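Local coordinates for protein 5-methylthioribose-1-phosphate isomerase (Saccharomyces cerevisiae, PDB 1W2W) that catalyses the interconversion of methylthioribose-1-phosphate and methylthioribulose-1-phosphate in the methionine salvage pathway, the chain here being the N-terminal piece of that isomerase, at residues Lys92-Leu95 with Asn96-Asp100; Leu116-Ile119 with Lys120-Leu123; Lys130-Asp133 with Gly134-Asn138; Glu146-Ala149 with Asn150-Met154. All coordinates share one frame; numbering follows the deposited sequence.

In the fold
All four contacts are local, made within single helices, so none closes a long loop and none crosses or encloses another; they follow in series. Interaction 1 comes first, on helix 88-103, then interaction 2 on helix 111-124, its centre about 11 Å away. The two are joined by the salt bridge from Asp-100 OD1 to Lys-120 NZ. Interaction 3 starts helix 129-168 and packs Phe-132 and Leu-136 against Ile-119 and Leu-123 of interaction 2, while Phe-132 also reaches Leu-95 of interaction 1. The three helices thus share an apolar core. Interaction 4, further along the same long helix, has its centre about 24 Å from that of interaction 3.

Interaction 1: Lys92-Leu95 with Asn96-Asp100; sequences KTVL and NKRLD
The amide of Asn-96 lies next to the backbone of Lys-92, one turn earlier: the carbonyl oxygen Lys-92 O sits off one side of the amide plane, 3.2 Å from Asn-96 ND2. The angle is too poor for a hydrogen bond, and Lys-92 O is taken instead by Asn-96 N at 2.7 Å, a nearly straight bond (166°). On the same side of the plane is Leu-123 of helix 111-124, while the chain of Lys-120 lies beyond the OD1 edge. A chi1 of -81° sets CG of Asn-96 beside its own backbone N and so leads the amide back toward Lys-92. The other flat group, the guanidinium of Arg-98, is carried away from Lys-92 to Leu-95; its NE pairs with Glu-67 and its NH2 with Asp-39, both salt bridges. Only its aliphatic stem serves here: Arg-98 CD runs alongside Val-94, 3.9 Å from CG1, the two side chains pointing the same way, with Tyr-83 against both. Leu-95 and Leu-99 make the apolar counterpart, loosely, CD1 of Leu-95 being 4.4 Å from CG of Leu-99. Beneath these side chains Arg-98 N bonds to Val-94 O at 2.9 Å, and Leu-99 N to Leu-95 O at 2.8 Å. With Leu-95, Leu-99 and the ion-paired Arg-98 turned inward and Thr-93 and Lys-97 exposed, this is the i to i+4 pattern of an amphipathic alpha-helix, here helix 88-103 packed on helices 38-46 and 111-124.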
ATOM      1  N   LYS A  92      14.486  27.441  34.897  1.00 19.68           N
ATOM      2  CA  LYS A  92      15.057  27.162  33.577  1.00 20.35           C
ATOM      3  C   LYS A  92      15.638  25.762  33.417  1.00 20.55           C
ATOM      4  O   LYS A  92      15.495  25.142  32.363  1.00 21.96           O
ATOM      5  CB  LYS A  92      16.104  28.223  33.220  1.00 19.60           C
ATOM      6  CG  LYS A  92      15.480  29.560  32.882  1.00 20.44           C
ATOM      7  CD  LYS A  92      16.504  30.499  32.264  1.00 18.85           C
ATOM      8  CE  LYS A  92      17.419  31.071  33.343  1.00 21.63           C
ATOM      9  NZ  LYS A  92      18.323  32.092  32.744  1.00 20.50           N
ATOM     10  N   THR A  93      16.303  25.254  34.449  1.00 20.16           N
ATOM     11  CA  THR A  93      16.842  23.900  34.416  1.00 19.84           C
ATOM     12  C   THR A  93      15.772  22.843  34.123  1.00 20.11           C
ATOM     13  O   THR A  93      15.960  21.967  33.276  1.00 19.01           O
ATOM     14  CB  THR A  93      17.539  23.586  35.748  1.00 20.88           C
ATOM     15  OG1 THR A  93      18.676  24.448  35.874  1.00 21.00           O
ATOM     16  CG2 THR A  93      18.136  22.172  35.730  1.00 22.62           C
ATOM     17  N   VAL A  94      14.656  22.936  34.834  1.00 18.14           N
ATOM     18  CA  VAL A  94      13.557  22.006  34.601  1.00 19.13           C
ATOM     19  C   VAL A  94      12.897  22.250  33.239  1.00 19.27           C
ATOM     20  O   VAL A  94      12.627  21.297  32.494  1.00 18.05           O
ATOM     21  CB  VAL A  94      12.533  22.033  35.740  1.00 18.65           C
ATOM     22  CG1 VAL A  94      11.290  21.205  35.374  1.00 18.80           C
ATOM     23  CG2 VAL A  94      13.173  21.493  37.018  1.00 19.78           C
ATOM     24  N   LEU A  95      12.649  23.515  32.910  1.00 18.83           N
ATOM     25  CA  LEU A  95      12.096  23.831  31.588  1.00 19.67           C
ATOM     26  C   LEU A  95      12.974  23.263  30.469  1.00 20.75           C
ATOM     27  O   LEU A  95      12.464  22.636  29.533  1.00 19.55           O
ATOM     28  CB  LEU A  95      11.906  25.336  31.421  1.00 20.31           C
ATOM     29  CG  LEU A  95      11.148  25.854  30.197  1.00 22.04           C
ATOM     30  CD1 LEU A  95       9.936  24.976  29.917  1.00 22.88           C
ATOM     31  CD2 LEU A  95      10.710  27.269  30.532  1.00 24.09           C
ATOM     32  N   ASN A  96      14.286  23.471  30.562  1.00 19.39           N
ATOM     33  CA  ASN A  96      15.190  22.938  29.546  1.00 19.59           C
ATOM     34  C   ASN A  96      15.137  21.424  29.453  1.00 19.81           C
ATOM     35  O   ASN A  96      15.177  20.859  28.361  1.00 20.09           O
ATOM     36  CB  ASN A  96      16.624  23.437  29.737  1.00 20.30           C
ATOM     37  CG  ASN A  96      16.822  24.825  29.169  1.00 21.66           C
ATOM     38  OD1 ASN A  96      16.385  25.117  28.050  1.00 23.92           O
ATOM     39  ND2 ASN A  96      17.470  25.694  29.935  1.00 20.93           N
ATOM     40  N   LYS A  97      15.027  20.767  30.601  1.00 19.52           N
ATOM     41  CA  LYS A  97      14.899  19.314  30.636  1.00 20.25           C
ATOM     42  C   LYS A  97      13.609  18.887  29.933  1.00 19.57           C
ATOM     43  O   LYS A  97      13.588  17.913  29.180  1.00 19.51           O
ATOM     44  CB  LYS A  97      14.920  18.833  32.088  1.00 21.33           C
ATOM     45  CG  LYS A  97      14.822  17.325  32.288  1.00 23.52           C
ATOM     46  CD  LYS A  97      15.142  16.976  33.749  1.00 29.91           C
ATOM     47  CE  LYS A  97      13.886  16.793  34.585  1.00 31.98           C
ATOM     48  NZ  LYS A  97      13.633  15.334  34.808  1.00 35.70           N
ATOM     49  N   ARG A  98      12.534  19.627  30.172  1.00 18.66           N
ATOM     50  CA  ARG A  98      11.254  19.294  29.561  1.00 17.93           C
ATOM     51  C   ARG A  98      11.234  19.597  28.057  1.00 17.69           C
ATOM     52  O   ARG A  98      10.571  18.890  27.289  1.00 15.96           O
ATOM     53  CB  ARG A  98      10.101  19.957  30.322  1.00 18.72           C
ATOM     54  CG  ARG A  98       9.842  19.234  31.640  1.00 19.77           C
ATOM     55  CD  ARG A  98       8.858  19.920  32.546  1.00 21.25           C
ATOM     56  NE  ARG A  98       7.485  19.814  32.051  1.00 19.37           N
ATOM     57  CZ  ARG A  98       6.786  18.692  32.011  1.00 18.67           C
ATOM     58  NH1 ARG A  98       7.319  17.549  32.432  1.00 21.52           N
ATOM     59  NH2 ARG A  98       5.543  18.713  31.558  1.00 19.25           N
ATOM     60  N   LEU A  99      11.976  20.620  27.639  1.00 16.78           N
ATOM     61  CA  LEU A  99      12.214  20.846  26.208  1.00 16.24           C
ATOM     62  C   LEU A  99      12.980  19.712  25.534  1.00 17.19           C
ATOM     63  O   LEU A  99      12.654  19.313  24.413  1.00 15.69           O
ATOM     64  CB  LEU A  99      12.883  22.203  25.956  1.00 15.86           C
ATOM     65  CG  LEU A  99      12.106  23.450  26.381  1.00 14.62           C
ATOM     66  CD1 LEU A  99      13.011  24.680  26.284  1.00 14.91           C
ATOM     67  CD2 LEU A  99      10.854  23.625  25.509  1.00 16.19           C
ATOM     68  N   ASP A 100      13.994  19.184  26.208  1.00 16.55           N
ATOM     69  CA  ASP A 100      14.674  17.983  25.730  1.00 17.09           C
ATOM     70  C   ASP A 100      13.764  16.753  25.657  1.00 15.66           C
ATOM     71  O   ASP A 100      13.858  15.962  24.719  1.00 14.78           O
ATOM     72  CB  ASP A 100      15.939  17.689  26.558  1.00 17.01           C
ATOM     73  CG  ASP A 100      16.971  18.812  26.480  1.00 21.09           C
ATOM     74  OD1 ASP A 100      16.877  19.677  25.579  1.00 22.42           O
ATOM     75  OD2 ASP A 100      17.920  18.916  27.292  1.00 21.43           O
TER

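Interaction 2: Leu116-Ile119 with Lys120-Leu123; sequences LVEI and KNIL
Four i to i+4 backbone bonds hold these two turns of helix 111-124, from Lys-120 N to Leu-116 O (2.9 Å) through to Leu-123 N to Ile-119 O (2.8 Å). On the side that meets Tyr-139 of helix 129-168, Glu-118 lies across Ile-122 at about a right angle. Its chain is bent at chi2 (42°), which folds the carboxylate forward until OE2 comes 3.8 Å from CG1 of Ile-122. The other oxygen, Glu-118 OE1, stands 3.9 Å from ND2 of Asn-121, too far for a hydrogen bond, and the carboxylate and amide planes are 65° apart. Asn-121 also runs alongside Val-117, whose CG1 is 4.1 Å from ND2. The branched Ile-122 touches Ser-135 and Tyr-139 too, so an alanine here would probably strip the apolar cover from the Glu-118 carboxylate and open a gap toward helix 129-168. Lys-120 CG passes 3.4 Å from Leu-116 O before the extended chain carries its ammonium group to Asp-100 of helix 88-103. With no polar side-chain bond inside these turns, their cohesion comes from the backbone and from van der Waals contact, and the salt bridge of Lys-120 ties them to a neighbouring helix.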
ATOM      1  N   LEU A 116      12.500  24.333  18.752  1.00 13.43           N
ATOM      2  CA  LEU A 116      12.924  24.239  20.152  1.00 15.49           C
ATOM      3  C   LEU A 116      14.252  24.961  20.397  1.00 16.74           C
ATOM      4  O   LEU A 116      14.467  25.525  21.471  1.00 16.60           O
ATOM      5  CB  LEU A 116      12.996  22.785  20.627  1.00 15.77           C
ATOM      6  CG  LEU A 116      11.649  22.051  20.624  1.00 16.51           C
ATOM      7  CD1 LEU A 116      11.803  20.634  21.169  1.00 17.86           C
ATOM      8  CD2 LEU A 116      10.554  22.816  21.374  1.00 17.32           C
ATOM      9  N   VAL A 117      15.135  24.954  19.401  1.00 17.00           N
ATOM     10  CA  VAL A 117      16.382  25.718  19.470  1.00 17.87           C
ATOM     11  C   VAL A 117      16.073  27.204  19.654  1.00 18.03           C
ATOM     12  O   VAL A 117      16.658  27.872  20.513  1.00 18.67           O
ATOM     13  CB  VAL A 117      17.249  25.501  18.199  1.00 17.82           C
ATOM     14  CG1 VAL A 117      18.349  26.560  18.090  1.00 19.19           C
ATOM     15  CG2 VAL A 117      17.827  24.085  18.171  1.00 18.18           C
ATOM     16  N   GLU A 118      15.140  27.711  18.855  1.00 16.65           N
ATOM     17  CA  GLU A 118      14.737  29.103  18.933  1.00 18.32           C
ATOM     18  C   GLU A 118      14.098  29.397  20.287  1.00 17.08           C
ATOM     19  O   GLU A 118      14.393  30.429  20.898  1.00 18.67           O
ATOM     20  CB  GLU A 118      13.786  29.469  17.792  1.00 18.85           C
ATOM     21  CG  GLU A 118      13.522  30.962  17.638  1.00 24.86           C
ATOM     22  CD  GLU A 118      14.765  31.825  17.793  1.00 29.51           C
ATOM     23  OE1 GLU A 118      15.793  31.548  17.136  1.00 31.73           O
ATOM     24  OE2 GLU A 118      14.706  32.795  18.575  1.00 31.89           O
ATOM     25  N   ILE A 119      13.239  28.494  20.763  1.00 16.57           N
ATOM     26  CA  ILE A 119      12.608  28.707  22.070  1.00 15.08           C
ATOM     27  C   ILE A 119      13.667  28.744  23.182  1.00 16.24           C
ATOM     28  O   ILE A 119      13.583  29.582  24.092  1.00 15.60           O
ATOM     29  CB  ILE A 119      11.521  27.658  22.362  1.00 15.64           C
ATOM     30  CG1 ILE A 119      10.341  27.841  21.398  1.00 14.46           C
ATOM     31  CG2 ILE A 119      11.080  27.737  23.843  1.00 13.54           C
ATOM     32  CD1 ILE A 119       9.362  26.670  21.351  1.00 16.69           C
ATOM     33  N   LYS A 120      14.657  27.858  23.108  1.00 15.86           N
ATOM     34  CA  LYS A 120      15.768  27.901  24.069  1.00 18.39           C
ATOM     35  C   LYS A 120      16.549  29.217  24.025  1.00 18.79           C
ATOM     36  O   LYS A 120      16.965  29.742  25.072  1.00 19.24           O
ATOM     37  CB  LYS A 120      16.722  26.726  23.876  1.00 16.38           C
ATOM     38  CG  LYS A 120      16.183  25.416  24.413  1.00 19.77           C
ATOM     39  CD  LYS A 120      17.269  24.361  24.444  1.00 21.58           C
ATOM     40  CE  LYS A 120      16.725  23.031  24.915  1.00 22.87           C
ATOM     41  NZ  LYS A 120      17.874  22.131  25.198  1.00 24.16           N
ATOM     42  N   ASN A 121      16.758  29.743  22.821  1.00 19.93           N
ATOM     43  CA  ASN A 121      17.403  31.045  22.666  1.00 20.98           C
ATOM     44  C   ASN A 121      16.575  32.163  23.283  1.00 20.85           C
ATOM     45  O   ASN A 121      17.109  33.089  23.909  1.00 20.62           O
ATOM     46  CB  ASN A 121      17.652  31.354  21.189  1.00 21.99           C
ATOM     47  CG  ASN A 121      18.841  30.598  20.637  1.00 24.90           C
ATOM     48  OD1 ASN A 121      19.723  30.174  21.389  1.00 27.13           O
ATOM     49  ND2 ASN A 121      18.870  30.418  19.322  1.00 28.92           N
ATOM     50  N   ILE A 122      15.260  32.083  23.109  1.00 20.05           N
ATOM     51  CA  ILE A 122      14.379  33.028  23.771  1.00 19.24           C
ATOM     52  C   ILE A 122      14.468  32.876  25.288  1.00 19.50           C
ATOM     53  O   ILE A 122      14.541  33.874  26.008  1.00 21.36           O
ATOM     54  CB  ILE A 122      12.933  32.884  23.283  1.00 19.03           C
ATOM     55  CG1 ILE A 122      12.846  33.307  21.811  1.00 18.51           C
ATOM     56  CG2 ILE A 122      12.002  33.764  24.124  1.00 19.58           C
ATOM     57  CD1 ILE A 122      11.515  32.952  21.163  1.00 18.64           C
ATOM     58  N   LEU A 123      14.468  31.638  25.772  1.00 18.98           N
ATOM     59  CA  LEU A 123      14.529  31.404  27.213  1.00 19.24           C
ATOM     60  C   LEU A 123      15.806  32.005  27.797  1.00 21.04           C
ATOM     61  O   LEU A 123      15.777  32.609  28.873  1.00 20.60           O
ATOM     62  CB  LEU A 123      14.455  29.910  27.522  1.00 19.35           C
ATOM     63  CG  LEU A 123      14.410  29.474  28.985  1.00 17.15           C
ATOM     64  CD1 LEU A 123      13.282  30.115  29.772  1.00 16.23           C
ATOM     65  CD2 LEU A 123      14.352  27.958  29.082  1.00 18.42           C
TER

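Interaction 3: Lys130-Asp133 with Gly134-Asn138; sequences KAFD and GSLYN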
ATOM      1  N   LYS A 130       7.760  35.747  33.354  1.00 23.21           N
ATOM      2  CA  LYS A 130       6.842  36.685  32.711  1.00 25.09           C
ATOM      3  C   LYS A 130       7.347  37.143  31.343  1.00 23.76           C
ATOM      4  O   LYS A 130       6.593  37.171  30.371  1.00 25.39           O
ATOM      5  CB  LYS A 130       6.580  37.909  33.602  1.00 25.76           C
ATOM      6  CG  LYS A 130       5.262  38.624  33.304  1.00 28.85           C
ATOM      7  CD  LYS A 130       5.111  39.895  34.145  1.00 33.44           C
ATOM      8  CE  LYS A 130       4.803  41.108  33.263  1.00 35.99           C
ATOM      9  NZ  LYS A 130       3.506  41.771  33.607  1.00 36.71           N
ATOM     10  N   ALA A 131       8.622  37.510  31.272  1.00 23.22           N
ATOM     11  CA  ALA A 131       9.200  37.968  30.012  1.00 20.72           C
ATOM     12  C   ALA A 131       9.217  36.833  28.990  1.00 20.40           C
ATOM     13  O   ALA A 131       8.905  37.047  27.817  1.00 18.25           O
ATOM     14  CB  ALA A 131      10.601  38.511  30.229  1.00 21.92           C
ATOM     15  N   PHE A 132       9.586  35.640  29.442  1.00 18.43           N
ATOM     16  CA  PHE A 132       9.622  34.465  28.572  1.00 17.91           C
ATOM     17  C   PHE A 132       8.235  34.199  27.986  1.00 18.57           C
ATOM     18  O   PHE A 132       8.093  33.946  26.788  1.00 17.50           O
ATOM     19  CB  PHE A 132      10.121  33.241  29.338  1.00 17.50           C
ATOM     20  CG  PHE A 132      10.158  31.980  28.522  1.00 17.35           C
ATOM     21  CD1 PHE A 132      10.967  31.885  27.393  1.00 15.51           C
ATOM     22  CD2 PHE A 132       9.381  30.888  28.877  1.00 16.87           C
ATOM     23  CE1 PHE A 132      11.001  30.725  26.638  1.00 15.47           C
ATOM     24  CE2 PHE A 132       9.411  29.718  28.122  1.00 15.58           C
ATOM     25  CZ  PHE A 132      10.218  29.635  27.009  1.00 14.32           C
ATOM     26  N   ASP A 133       7.231  34.258  28.852  1.00 18.01           N
ATOM     27  CA  ASP A 133       5.836  34.045  28.479  1.00 19.46           C
ATOM     28  C   ASP A 133       5.457  34.976  27.324  1.00 19.14           C
ATOM     29  O   ASP A 133       4.989  34.538  26.266  1.00 18.01           O
ATOM     30  CB  ASP A 133       4.993  34.306  29.738  1.00 19.84           C
ATOM     31  CG  ASP A 133       3.527  33.956  29.583  1.00 21.22           C
ATOM     32  OD1 ASP A 133       2.980  34.051  28.466  1.00 20.42           O
ATOM     33  OD2 ASP A 133       2.837  33.585  30.564  1.00 22.06           O
ATOM     34  N   GLY A 134       5.672  36.272  27.521  1.00 18.84           N
ATOM     35  CA  GLY A 134       5.355  37.261  26.508  1.00 19.26           C
ATOM     36  C   GLY A 134       6.098  37.046  25.202  1.00 18.56           C
ATOM     37  O   GLY A 134       5.509  37.163  24.128  1.00 18.83           O
ATOM     38  N   SER A 135       7.387  36.729  25.292  1.00 17.49           N
ATOM     39  CA  SER A 135       8.210  36.570  24.093  1.00 17.49           C
ATOM     40  C   SER A 135       7.873  35.265  23.370  1.00 16.96           C
ATOM     41  O   SER A 135       7.920  35.197  22.138  1.00 15.35           O
ATOM     42  CB  SER A 135       9.695  36.593  24.461  1.00 18.66           C
ATOM     43  OG  SER A 135      10.046  37.845  25.038  1.00 20.19           O
ATOM     44  N   LEU A 136       7.547  34.232  24.138  1.00 15.14           N
ATOM     45  CA  LEU A 136       7.136  32.959  23.565  1.00 14.74           C
ATOM     46  C   LEU A 136       5.793  33.078  22.852  1.00 14.94           C
ATOM     47  O   LEU A 136       5.606  32.486  21.780  1.00 15.50           O
ATOM     48  CB  LEU A 136       7.090  31.863  24.637  1.00 14.63           C
ATOM     49  CG  LEU A 136       6.699  30.456  24.168  1.00 12.59           C
ATOM     50  CD1 LEU A 136       7.638  29.938  23.082  1.00 14.23           C
ATOM     51  CD2 LEU A 136       6.625  29.473  25.339  1.00 12.73           C
ATOM     52  N   TYR A 137       4.860  33.834  23.435  1.00 14.66           N
ATOM     53  CA  TYR A 137       3.600  34.126  22.760  1.00 14.27           C
ATOM     54  C   TYR A 137       3.874  34.767  21.400  1.00 14.78           C
ATOM     55  O   TYR A 137       3.311  34.357  20.376  1.00 15.04           O
ATOM     56  CB  TYR A 137       2.741  35.097  23.578  1.00 14.87           C
ATOM     57  CG  TYR A 137       1.479  35.530  22.851  1.00 13.38           C
ATOM     58  CD1 TYR A 137       0.363  34.697  22.797  1.00 14.67           C
ATOM     59  CD2 TYR A 137       1.403  36.771  22.221  1.00 13.37           C
ATOM     60  CE1 TYR A 137      -0.800  35.095  22.126  1.00 14.17           C
ATOM     61  CE2 TYR A 137       0.255  37.165  21.559  1.00 15.14           C
ATOM     62  CZ  TYR A 137      -0.836  36.328  21.515  1.00 14.67           C
ATOM     63  OH  TYR A 137      -1.980  36.732  20.856  1.00 15.82           O
ATOM     64  N   ASN A 138       4.730  35.786  21.397  1.00 15.28           N
ATOM     65  CA  ASN A 138       5.110  36.425  20.133  1.00 16.25           C
ATOM     66  C   ASN A 138       5.721  35.404  19.181  1.00 16.33           C
ATOM     67  O   ASN A 138       5.422  35.404  17.979  1.00 16.54           O
ATOM     68  CB  ASN A 138       6.069  37.596  20.364  1.00 18.17           C
ATOM     69  CG  ASN A 138       5.373  38.783  20.999  1.00 19.89           C
ATOM     70  OD1 ASN A 138       4.143  38.830  21.046  1.00 24.85           O
ATOM     71  ND2 ASN A 138       6.147  39.739  21.492  1.00 23.16           N
TER
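The opening turns of the long helix 129-168 bring Phe-132 and Leu-136 together, side by side and pointing the same way, on the face that enters the core. Leu-136 CD2 meets the far end of the ring obliquely, 3.9 Å from Phe-132 CE2 and 4.0 Å from CZ. In both residues CG is anti to the backbone N (chi1 179° and -179°), which keeps the two chains in step. The pair forms an i to i+4 apolar ridge of a helical bundle: Ile-119 of helix 111-124 touches both residues, and helix 53-73 adds Val-64, Leu-65 and Val-68. Below it Leu-136 N bonds to Phe-132 O at 2.7 Å. On another side Ala-131 O accepts Ser-135 N at 3.0 Å, and Ser-135 OG, 3.1 Å from the same oxygen, may bond to it too, although its proton has another acceptor within reach. The carboxylate of Asp-133, buried, passes 3.6 Å from Gly-134 N with OD1 but finds its partner in Gln-69 of helix 53-73. One turn after Asp-133, Tyr-137 N donates to Asp-133 O at 2.9 Å, and the Tyr-137 ring leads away from Lys-130 to Asp-133, against Pro-13 and Val-16, where OH bonds to the backbone oxygen of Arg-10.

Interaction 4: Glu146-Ala149 with Asn150-Met154; sequences EDLA and NNMKM
Asp-147 and Asn-151 pair their polar ends one helical turn apart. The Asn-151 amide stands almost perpendicular to the Asp-147 carboxylate, the planes 83° apart, and ND2 reaches OD2 at 3.1 Å in a weak, bent bond (126°). Each atom has a firmer partner outside: OD2 bonds to the hydroxyl of Ser-189, ND2 to the backbone oxygen of Gly-190. The remaining oxygens, Asp-147 OD1 and Asn-151 OD1, both lie near one water, at 2.6 and 2.8 Å, although that water has more acceptors around it than protons to give. With CG anti to its backbone N (chi1 -175°), Asp-147 brings its carboxylate forward to meet the amide. Asp-147 O is taken by Asn-151 N at 2.8 Å. On the outer side a second water bridges another i to i+4 pair: it donates to Glu-146 OE1 at 3.1 Å and accepts from Asn-150 ND2 at 3.0 Å. A leucine in place of Asn-150 would probably leave that water without its donor and Glu-146 without this link to the next turn. Glu-146 O is satisfied by the backbone, Asn-150 N lying 2.8 Å away, and Asn-150 ND2 is too poorly aimed to share it. Asn-150 and Lys-153 also pack near acidic side chains of another chain. Met-152 N, of a selenomethionine, donates to Leu-148 O at 3.1 Å, where the side chains barely touch. Side-chain pairs i to i+4, direct or through water, commonly join successive turns of a helix; here, midway along helix 129-168, Asp-147 and Asn-151 face the loop carrying Thr-188 to Gly-190.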
ATOM      1  N   GLU A 146       3.689  32.985   9.907  1.00 12.92           N
ATOM      2  CA  GLU A 146       4.650  32.756   8.832  1.00 13.43           C
ATOM      3  C   GLU A 146       4.458  31.402   8.152  1.00 13.05           C
ATOM      4  O   GLU A 146       4.609  31.295   6.935  1.00 13.37           O
ATOM      5  CB  GLU A 146       6.094  32.921   9.315  1.00 14.79           C
ATOM      6  CG  GLU A 146       6.438  34.362   9.711  1.00 13.84           C
ATOM      7  CD  GLU A 146       7.827  34.515  10.300  1.00 18.36           C
ATOM      8  OE1 GLU A 146       8.668  33.598  10.166  1.00 17.43           O
ATOM      9  OE2 GLU A 146       8.095  35.572  10.909  1.00 19.81           O
ATOM     10  N   ASP A 147       4.124  30.363   8.912  1.00 11.80           N
ATOM     11  CA  ASP A 147       3.882  29.060   8.291  1.00 12.07           C
ATOM     12  C   ASP A 147       2.777  29.166   7.237  1.00 13.20           C
ATOM     13  O   ASP A 147       2.945  28.714   6.111  1.00 11.76           O
ATOM     14  CB  ASP A 147       3.551  27.999   9.340  1.00 12.79           C
ATOM     15  CG  ASP A 147       3.405  26.623   8.741  1.00 11.09           C
ATOM     16  OD1 ASP A 147       4.446  25.961   8.567  1.00 12.78           O
ATOM     17  OD2 ASP A 147       2.301  26.137   8.418  1.00 11.63           O
ATOM     18  N   LEU A 148       1.661  29.795   7.602  1.00 11.79           N
ATOM     19  CA  LEU A 148       0.527  29.949   6.692  1.00 13.38           C
ATOM     20  C   LEU A 148       0.877  30.837   5.498  1.00 12.78           C
ATOM     21  O   LEU A 148       0.574  30.499   4.352  1.00 12.34           O
ATOM     22  CB  LEU A 148      -0.672  30.536   7.448  1.00 13.38           C
ATOM     23  CG  LEU A 148      -1.914  30.873   6.625  1.00 16.36           C
ATOM     24  CD1 LEU A 148      -2.476  29.594   5.984  1.00 17.60           C
ATOM     25  CD2 LEU A 148      -2.943  31.498   7.551  1.00 18.09           C
ATOM     26  N   ALA A 149       1.510  31.977   5.762  1.00 11.81           N
ATOM     27  CA  ALA A 149       1.849  32.893   4.682  1.00 11.64           C
ATOM     28  C   ALA A 149       2.852  32.238   3.731  1.00 11.89           C
ATOM     29  O   ALA A 149       2.757  32.406   2.511  1.00 13.29           O
ATOM     30  CB  ALA A 149       2.436  34.183   5.229  1.00 12.69           C
ATOM     31  N   ASN A 150       3.808  31.505   4.297  1.00 10.62           N
ATOM     32  CA  ASN A 150       4.836  30.872   3.482  1.00 11.45           C
ATOM     33  C   ASN A 150       4.249  29.683   2.715  1.00 10.47           C
ATOM     34  O   ASN A 150       4.682  29.387   1.604  1.00 10.62           O
ATOM     35  CB  ASN A 150       6.041  30.442   4.335  1.00 10.12           C
ATOM     36  CG  ASN A 150       6.875  31.621   4.815  1.00 11.27           C
ATOM     37  OD1 ASN A 150       6.821  32.702   4.231  1.00 11.51           O
ATOM     38  ND2 ASN A 150       7.647  31.417   5.884  1.00 13.47           N
ATOM     39  N   ASN A 151       3.272  28.992   3.299  1.00 11.50           N
ATOM     40  CA  ASN A 151       2.608  27.923   2.563  1.00 11.31           C
ATOM     41  C   ASN A 151       1.927  28.488   1.323  1.00 11.52           C
ATOM     42  O   ASN A 151       1.989  27.908   0.232  1.00 11.48           O
ATOM     43  CB  ASN A 151       1.564  27.234   3.438  1.00 11.39           C
ATOM     44  CG  ASN A 151       2.205  26.376   4.513  1.00 10.67           C
ATOM     45  OD1 ASN A 151       3.400  26.060   4.448  1.00 10.39           O
ATOM     46  ND2 ASN A 151       1.412  25.986   5.504  1.00 10.16           N
HETATM   47  N   MSE A 152       1.270  29.627   1.482  1.00 11.90           N
HETATM   48  CA  MSE A 152       0.647  30.240   0.309  1.00 13.39           C
HETATM   49  C   MSE A 152       1.680  30.695  -0.712  1.00 13.93           C
HETATM   50  O   MSE A 152       1.516  30.473  -1.915  1.00 13.86           O
HETATM   51  CB  MSE A 152      -0.283  31.366   0.737  1.00 14.48           C
HETATM   52  CG  MSE A 152      -1.405  30.796   1.579  1.00 20.04           C
HETATM   53 SE   MSE A 152      -2.720  32.155   2.071  1.00 34.43          SE
HETATM   54  CE  MSE A 152      -1.612  33.435   2.973  1.00 32.27           C
ATOM     55  N   LYS A 153       2.751  31.324  -0.243  1.00 13.56           N
ATOM     56  CA  LYS A 153       3.842  31.725  -1.131  1.00 13.75           C
ATOM     57  C   LYS A 153       4.436  30.549  -1.910  1.00 14.26           C
ATOM     58  O   LYS A 153       4.573  30.626  -3.132  1.00 14.31           O
ATOM     59  CB  LYS A 153       4.967  32.413  -0.352  1.00 15.33           C
ATOM     60  CG  LYS A 153       4.778  33.907  -0.129  1.00 20.95           C
ATOM     61  CD  LYS A 153       5.908  34.481   0.731  1.00 24.85           C
ATOM     62  CE  LYS A 153       7.223  34.531  -0.048  1.00 28.93           C
ATOM     63  NZ  LYS A 153       7.831  35.898  -0.114  1.00 31.27           N
HETATM   64  N   MSE A 154       4.797  29.475  -1.212  1.00 12.14           N
HETATM   65  CA  MSE A 154       5.428  28.333  -1.874  1.00 11.46           C
HETATM   66  C   MSE A 154       4.438  27.625  -2.796  1.00 11.43           C
HETATM   67  O   MSE A 154       4.805  27.077  -3.845  1.00 11.53           O
HETATM   68  CB  MSE A 154       6.063  27.365  -0.859  1.00 12.44           C
HETATM   69  CG  MSE A 154       5.166  26.332  -0.214  1.00 13.12           C
HETATM   70 SE   MSE A 154       6.312  25.309   1.012  1.00 17.35          SE
HETATM   71  CE  MSE A 154       6.308  26.508   2.598  1.00 14.73           C
TER
HETATM   72  O   HOH W   1       9.406  33.531   7.187  1.00 22.38           O
HETATM   73  O   HOH W   2       4.747  24.598   6.362  1.00 14.66           O